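Local coordinates for protein citrate synthase (PDB 2IBP) that probably catalyses the condensation of oxaloacetate with acetyl-CoA and water to give citrate and CoA in the tricarboxylic acid cycle, at residues L30-S35 with L380-N385. Sequence-based numbering, arbitrary orientation.
Sequences LIKSTS and LEYWEN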
loop_
_atom_site.group_PDB
_atom_site.type_symbol
_atom_site.label_atom_id
_atom_site.label_comp_id
_atom_site.label_asym_id
_atom_site.label_seq_id
_atom_site.Cartn_x
_atom_site.Cartn_y
_atom_site.Cartn_z
ATOM N N LEU A 30 -17.764 2.868 6.839
ATOM C CA LEU A 30 -17.527 4.183 6.270
ATOM C C LEU A 30 -16.166 4.743 6.641
ATOM O O LEU A 30 -15.752 4.661 7.799
ATOM C CB LEU A 30 -18.629 5.151 6.727
ATOM C CG LEU A 30 -20.031 4.863 6.168
ATOM C CD1 LEU A 30 -21.098 5.632 6.938
ATOM C CD2 LEU A 30 -20.104 5.190 4.663
ATOM N N ILE A 31 -15.465 5.306 5.658
ATOM C CA ILE A 31 -14.184 5.948 5.924
ATOM C C ILE A 31 -14.186 7.450 5.639
ATOM O O ILE A 31 -13.283 8.167 6.063
ATOM C CB ILE A 31 -13.021 5.259 5.160
ATOM C CG1 ILE A 31 -13.195 5.351 3.640
ATOM C CG2 ILE A 31 -12.923 3.789 5.573
ATOM C CD1 ILE A 31 -11.959 4.910 2.886
ATOM N N LYS A 32 -15.208 7.918 4.916
ATOM C CA LYS A 32 -15.312 9.312 4.541
ATOM C C LYS A 32 -16.585 9.561 3.756
ATOM O O LYS A 32 -17.303 8.632 3.406
ATOM C CB LYS A 32 -14.166 9.716 3.616
ATOM C CG LYS A 32 -14.231 9.066 2.226
ATOM C CD LYS A 32 -13.170 9.641 1.310
ATOM C CE LYS A 32 -13.221 8.967 -0.048
ATOM N NZ LYS A 32 -12.200 9.500 -0.968
ATOM N N SER A 33 -16.850 10.851 3.538
ATOM C CA SER A 33 -17.879 11.272 2.606
ATOM C C SER A 33 -17.128 11.560 1.318
ATOM O O SER A 33 -15.966 11.986 1.336
ATOM C CB SER A 33 -18.599 12.515 3.108
ATOM O OG SER A 33 -19.440 12.193 4.198
ATOM N N THR A 34 -17.796 11.348 0.191
ATOM C CA THR A 34 -17.173 11.553 -1.085
ATOM C C THR A 34 -18.146 12.115 -2.093
ATOM O O THR A 34 -19.356 11.953 -1.953
ATOM C CB THR A 34 -16.666 10.209 -1.662
ATOM O OG1 THR A 34 -15.874 10.439 -2.832
ATOM C CG2 THR A 34 -17.826 9.268 -1.975
ATOM N N SER A 35 -17.598 12.820 -3.066
ATOM C CA SER A 35 -18.385 13.315 -4.183
ATOM C C SER A 35 -17.818 12.817 -5.516
ATOM O O SER A 35 -18.270 13.245 -6.569
ATOM C CB SER A 35 -18.443 14.839 -4.160
ATOM O OG SER A 35 -17.167 15.404 -4.352
ATOM N N LEU A 380 -6.678 13.120 -2.877
ATOM C CA LEU A 380 -6.830 14.558 -2.706
ATOM C C LEU A 380 -8.077 14.881 -1.904
ATOM O O LEU A 380 -8.059 15.784 -1.062
ATOM C CB LEU A 380 -6.822 15.271 -4.047
ATOM C CG LEU A 380 -5.503 15.100 -4.803
ATOM C CD1 LEU A 380 -5.576 15.745 -6.170
ATOM C CD2 LEU A 380 -4.309 15.621 -4.033
ATOM N N GLU A 381 -9.152 14.145 -2.140
ATOM C CA GLU A 381 -10.367 14.343 -1.383
ATOM C C GLU A 381 -10.144 14.060 0.103
ATOM O O GLU A 381 -10.537 14.842 0.959
ATOM C CB GLU A 381 -11.485 13.464 -1.924
ATOM C CG GLU A 381 -12.797 13.651 -1.218
ATOM C CD GLU A 381 -13.893 12.853 -1.857
ATOM O OE1 GLU A 381 -13.809 11.605 -1.811
ATOM O OE2 GLU A 381 -14.843 13.477 -2.390
ATOM N N TYR A 382 -9.471 12.954 0.406
ATOM C CA TYR A 382 -9.203 12.594 1.792
ATOM C C TYR A 382 -8.357 13.662 2.467
ATOM O O TYR A 382 -8.558 13.974 3.640
ATOM C CB TYR A 382 -8.507 11.237 1.880
ATOM C CG TYR A 382 -8.532 10.675 3.270
ATOM C CD1 TYR A 382 -9.732 10.253 3.823
ATOM C CD2 TYR A 382 -7.371 10.562 4.031
ATOM C CE1 TYR A 382 -9.789 9.758 5.105
ATOM C CE2 TYR A 382 -7.409 10.030 5.318
ATOM C CZ TYR A 382 -8.635 9.656 5.853
ATOM O OH TYR A 382 -8.727 9.164 7.134
ATOM N N TRP A 383 -7.373 14.169 1.734
ATOM C CA TRP A 383 -6.490 15.207 2.250
ATOM C C TRP A 383 -7.188 16.523 2.584
ATOM O O TRP A 383 -6.571 17.415 3.184
ATOM C CB TRP A 383 -5.328 15.466 1.308
ATOM C CG TRP A 383 -4.258 14.420 1.342
ATOM C CD1 TRP A 383 -4.101 13.422 2.268
ATOM C CD2 TRP A 383 -3.052 14.432 0.569
ATOM N NE1 TRP A 383 -2.933 12.752 2.042
ATOM C CE2 TRP A 383 -2.251 13.361 1.024
ATOM C CE3 TRP A 383 -2.586 15.224 -0.486
ATOM C CZ2 TRP A 383 -1.008 13.071 0.469
ATOM C CZ3 TRP A 383 -1.350 14.939 -1.034
ATOM C CH2 TRP A 383 -0.573 13.866 -0.558
ATOM N N GLU A 384 -8.438 16.690 2.151
ATOM C CA GLU A 384 -9.208 17.867 2.574
ATOM C C GLU A 384 -9.572 17.774 4.060
ATOM O O GLU A 384 -9.933 18.766 4.682
ATOM C CB GLU A 384 -10.476 18.027 1.736
ATOM C CG GLU A 384 -10.170 18.452 0.321
ATOM C CD GLU A 384 -9.540 19.836 0.271
ATOM O OE1 GLU A 384 -10.220 20.817 0.642
ATOM O OE2 GLU A 384 -8.366 19.950 -0.144
ATOM N N ASN A 385 -9.509 16.574 4.627
ATOM C CA ASN A 385 -9.756 16.386 6.057
ATOM C C ASN A 385 -9.046 15.099 6.433
ATOM O O ASN A 385 -9.677 14.077 6.676
ATOM C CB ASN A 385 -11.239 16.282 6.388
ATOM C CG ASN A 385 -11.490 16.312 7.893
ATOM O OD1 ASN A 385 -10.608 16.685 8.667
ATOM N ND2 ASN A 385 -12.710 15.984 8.302
HETATM O O HOH W 1 -11.370 7.867 7.855
HETATM O O HOH W 2 -13.929 15.512 -3.991
#
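The carboxylate of Glu-381 reaches strand 30-34 from helix 363-382 and takes three protein hydrogen bonds there. Its CG stands anti to the backbone N (chi1 -178°), which sends the chain straight out from the helix, at about a right angle to the side chains of Lys-32 and Thr-34. Glu-381 OE1 accepts twice: Lys-32 NZ forms a salt bridge with it at 2.8 Å through the anti lone pair, and Thr-34 OG1 donates at 2.6 Å to the syn one. Glu-381 OE2 is met on its syn side by Ser-35 N at 2.9 Å, 15° out of the carboxylate plane, and also receives a water. Bonds to both oxygens fix the carboxylate's rotation. Lys-32 NZ also hydrogen-bonds His-224 NE2 and His-378 ND1. With an alanine here in place of Glu-381, the Lys-32 ammonium would probably lose its charge mate, and Thr-34 OG1 and Ser-35 N their acceptor. Lys-32 CD approaches the edge of the Tyr-382 ring, 4.3 Å from CD1. A water donates to Ile-31 O (2.6 Å) and Tyr-382 OH (3.0 Å), and that hydroxyl also hydrogen-bonds Arg-387 O. The contact ties the end of helix 363-382 to an N-terminal strand that joins a parallel ladder across the citrate synthase homodimer interface.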